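Long-range contact in malonyl-CoA-[acyl-carrier-protein] transacylase (Coxiella burnetii, PDB 3TQE), which probably transfers the malonyl group from malonyl-CoA to holo-acyl carrier protein, supplying malonyl-ACP for fatty acid synthesis: residues P211-L216 with K253-P258. Numbering follows the deposited sequence.
Sequences PAADRL and KQLVRP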
ATOM      1  N   PRO A 211       6.633 -13.799  12.891  1.00 16.45           N
ATOM      2  CA  PRO A 211       5.812 -15.012  12.872  1.00 17.63           C
ATOM      3  C   PRO A 211       4.857 -15.041  11.693  1.00 16.78           C
ATOM      4  O   PRO A 211       4.586 -16.095  11.131  1.00 18.10           O
ATOM      5  CB  PRO A 211       5.032 -14.916  14.177  1.00 18.76           C
ATOM      6  CG  PRO A 211       5.879 -14.072  15.049  1.00 19.58           C
ATOM      7  CD  PRO A 211       6.541 -13.085  14.176  1.00 17.63           C
ATOM      8  N   ALA A 212       4.332 -13.881  11.323  1.00 14.67           N
ATOM      9  CA  ALA A 212       3.455 -13.785  10.170  1.00 13.90           C
ATOM     10  C   ALA A 212       4.215 -14.025   8.885  1.00 14.46           C
ATOM     11  O   ALA A 212       3.708 -14.661   7.978  1.00 14.94           O
ATOM     12  CB  ALA A 212       2.812 -12.419  10.136  1.00 14.30           C
ATOM     13  N   ALA A 213       5.418 -13.502   8.809  1.00 15.07           N
ATOM     14  CA  ALA A 213       6.242 -13.666   7.636  1.00 15.52           C
ATOM     15  C   ALA A 213       6.533 -15.149   7.419  1.00 16.06           C
ATOM     16  O   ALA A 213       6.508 -15.641   6.294  1.00 16.80           O
ATOM     17  CB  ALA A 213       7.515 -12.900   7.777  1.00 16.63           C
ATOM     18  N   ASP A 214       6.817 -15.863   8.500  1.00 17.02           N
ATOM     19  CA  ASP A 214       7.108 -17.277   8.389  1.00 18.60           C
ATOM     20  C   ASP A 214       5.918 -18.034   7.837  1.00 18.42           C
ATOM     21  O   ASP A 214       6.076 -18.936   7.019  1.00 19.99           O
ATOM     22  CB  ASP A 214       7.501 -17.853   9.729  1.00 20.24           C
ATOM     23  CG  ASP A 214       8.845 -17.317  10.235  1.00 24.38           C
ATOM     24  OD1 ASP A 214       9.614 -16.730   9.448  1.00 29.01           O
ATOM     25  OD2 ASP A 214       9.119 -17.487  11.444  1.00 30.57           O
ATOM     26  N   ARG A 215       4.727 -17.665   8.270  1.00 15.85           N
ATOM     27  CA  ARG A 215       3.519 -18.312   7.800  1.00 15.88           C
ATOM     28  C   ARG A 215       3.240 -17.948   6.362  1.00 15.56           C
ATOM     29  O   ARG A 215       2.936 -18.816   5.532  1.00 16.17           O
ATOM     30  CB  ARG A 215       2.345 -17.966   8.687  1.00 15.77           C
ATOM     31  CG  ARG A 215       2.498 -18.531  10.074  1.00 18.54           C
ATOM     32  CD  ARG A 215       1.420 -18.021  10.966  1.00 21.21           C
ATOM     33  NE  ARG A 215       0.145 -18.672  10.718  1.00 22.23           N
ATOM     34  CZ  ARG A 215      -1.014 -18.310  11.264  1.00 22.41           C
ATOM     35  NH1 ARG A 215      -1.084 -17.263  12.084  1.00 21.58           N
ATOM     36  NH2 ARG A 215      -2.117 -19.006  10.981  1.00 24.75           N
ATOM     37  N   LEU A 216       3.358 -16.668   6.047  1.00 14.12           N
ATOM     38  CA  LEU A 216       3.064 -16.248   4.691  1.00 14.34           C
ATOM     39  C   LEU A 216       4.047 -16.847   3.706  1.00 15.00           C
ATOM     40  O   LEU A 216       3.688 -17.083   2.557  1.00 14.94           O
ATOM     41  CB  LEU A 216       3.051 -14.727   4.593  1.00 14.30           C
ATOM     42  CG  LEU A 216       2.367 -14.202   3.317  1.00 16.85           C
ATOM     43  CD1 LEU A 216       0.871 -14.574   3.296  1.00 18.61           C
ATOM     44  CD2 LEU A 216       2.590 -12.716   3.260  1.00 18.76           C
ATOM     45  N   LYS A 253      10.009 -10.274   3.023  1.00 13.23           N
ATOM     46  CA  LYS A 253      10.822  -9.304   3.757  1.00 14.47           C
ATOM     47  C   LYS A 253      10.065  -8.015   4.027  1.00 14.18           C
ATOM     48  O   LYS A 253      10.305  -7.353   5.015  1.00 13.35           O
ATOM     49  CB  LYS A 253      12.122  -9.037   3.006  1.00 15.39           C
ATOM     50  CG  LYS A 253      13.190  -8.303   3.825  1.00 18.49           C
ATOM     51  CD  LYS A 253      14.496  -8.146   3.014  1.00 21.32           C
ATOM     52  CE  LYS A 253      15.587  -7.462   3.826  1.00 23.27           C
ATOM     53  NZ  LYS A 253      16.889  -7.372   3.072  1.00 24.73           N
ATOM     54  N   GLN A 254       9.149  -7.664   3.135  1.00 14.40           N
ATOM     55  CA  GLN A 254       8.351  -6.470   3.292  1.00 14.46           C
ATOM     56  C   GLN A 254       7.679  -6.413   4.637  1.00 14.18           C
ATOM     57  O   GLN A 254       7.516  -5.343   5.182  1.00 15.35           O
ATOM     58  CB  GLN A 254       7.285  -6.434   2.181  1.00 15.68           C
ATOM     59  CG  GLN A 254       6.526  -5.152   2.077  1.00 17.72           C
ATOM     60  CD  GLN A 254       5.145  -5.357   1.473  1.00 19.59           C
ATOM     61  OE1 GLN A 254       4.385  -6.228   1.878  1.00 24.49           O
ATOM     62  NE2 GLN A 254       4.809  -4.524   0.532  1.00 18.98           N
ATOM     63  N   LEU A 255       7.281  -7.566   5.159  1.00 13.96           N
ATOM     64  CA  LEU A 255       6.500  -7.643   6.375  1.00 14.97           C
ATOM     65  C   LEU A 255       7.291  -7.166   7.569  1.00 14.78           C
ATOM     66  O   LEU A 255       6.711  -6.694   8.531  1.00 14.97           O
ATOM     67  CB  LEU A 255       6.042  -9.064   6.628  1.00 16.09           C
ATOM     68  CG  LEU A 255       5.055  -9.596   5.601  1.00 19.38           C
ATOM     69  CD1 LEU A 255       4.997 -11.129   5.683  1.00 22.78           C
ATOM     70  CD2 LEU A 255       3.718  -8.932   5.792  1.00 22.18           C
ATOM     71  N   VAL A 256       8.600  -7.339   7.521  1.00 14.56           N
ATOM     72  CA  VAL A 256       9.448  -7.090   8.683  1.00 15.04           C
ATOM     73  C   VAL A 256      10.396  -5.921   8.529  1.00 16.02           C
ATOM     74  O   VAL A 256      11.189  -5.651   9.438  1.00 18.78           O
ATOM     75  CB  VAL A 256      10.215  -8.361   9.087  1.00 15.46           C
ATOM     76  CG1 VAL A 256       9.259  -9.422   9.556  1.00 16.28           C
ATOM     77  CG2 VAL A 256      11.084  -8.876   7.923  1.00 18.10           C
ATOM     78  N   ARG A 257      10.318  -5.224   7.403  1.00 15.23           N
ATOM     79  CA  ARG A 257      11.207  -4.130   7.113  0.50 16.29           C
ATOM     80  C   ARG A 257      10.403  -2.919   6.698  1.00 15.74           C
ATOM     81  O   ARG A 257       9.263  -3.043   6.283  1.00 15.31           O
ATOM     82  CB  ARG A 257      12.177  -4.536   6.009  0.50 17.67           C
ATOM     83  CG  ARG A 257      13.189  -5.541   6.475  0.50 22.72           C
ATOM     84  CD  ARG A 257      14.048  -4.970   7.583  0.50 30.01           C
ATOM     85  NE  ARG A 257      15.279  -4.383   7.072  0.50 35.92           N
ATOM     86  CZ  ARG A 257      16.486  -4.918   7.232  0.50 41.20           C
ATOM     87  NH1 ARG A 257      16.634  -6.051   7.909  0.50 43.50           N
ATOM     88  NH2 ARG A 257      17.549  -4.317   6.721  0.50 43.05           N
ATOM     89  N   PRO A 258      11.009  -1.739   6.786  1.00 16.24           N
ATOM     90  CA  PRO A 258      10.241  -0.544   6.488  1.00 16.29           C
ATOM     91  C   PRO A 258       9.850  -0.417   5.041  1.00 15.30           C
ATOM     92  O   PRO A 258      10.567  -0.866   4.156  1.00 16.07           O
ATOM     93  CB  PRO A 258      11.163   0.606   6.867  1.00 17.76           C
ATOM     94  CG  PRO A 258      12.413   0.027   7.088  1.00 19.86           C
ATOM     95  CD  PRO A 258      12.320  -1.414   7.347  1.00 17.59           C
TER
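Leu255 lays its CD1 methyl on the backbone of Ala213, CD1 standing 3.4 Å from the CA of Ala213 and 3.7 Å from its CB. The short side chain of Ala213 permits so close an approach to the helix backbone, and the two CA atoms of this pair lie 6.2 Å apart. One turn on, Leu216 brings CD2 to 3.8 Å from the same CD1, the leucine side chains crossing at about a right angle; the branched, wholly apolar end of Leu255 thus fits between Ala213 and Leu216. With chi1 at -164°, CG of Leu216 lies beside its carbonyl carbon, and CD2 reaches over to Leu255. The short, beta-branched Val256 adds a looser apolar contact, CG1 4.3 Å from the CB of Ala213. In this FabD-family acyltransferase, the predicted catalytic Ser96 sits in a GxSxG pattern consistent with a nucleophile elbow. The side chain of Leu255 lies about 6 Å from those of Ser96 and His205, and about 6 Å from a bound glycine. In neighbouring Gln254, OE1 hydrogen-bonds to Arg121 NH2 and NE2 to Ser96 O, while its backbone O accepts from ND1 of His205, consistent with fixing the orientation of that predicted active-site imidazole.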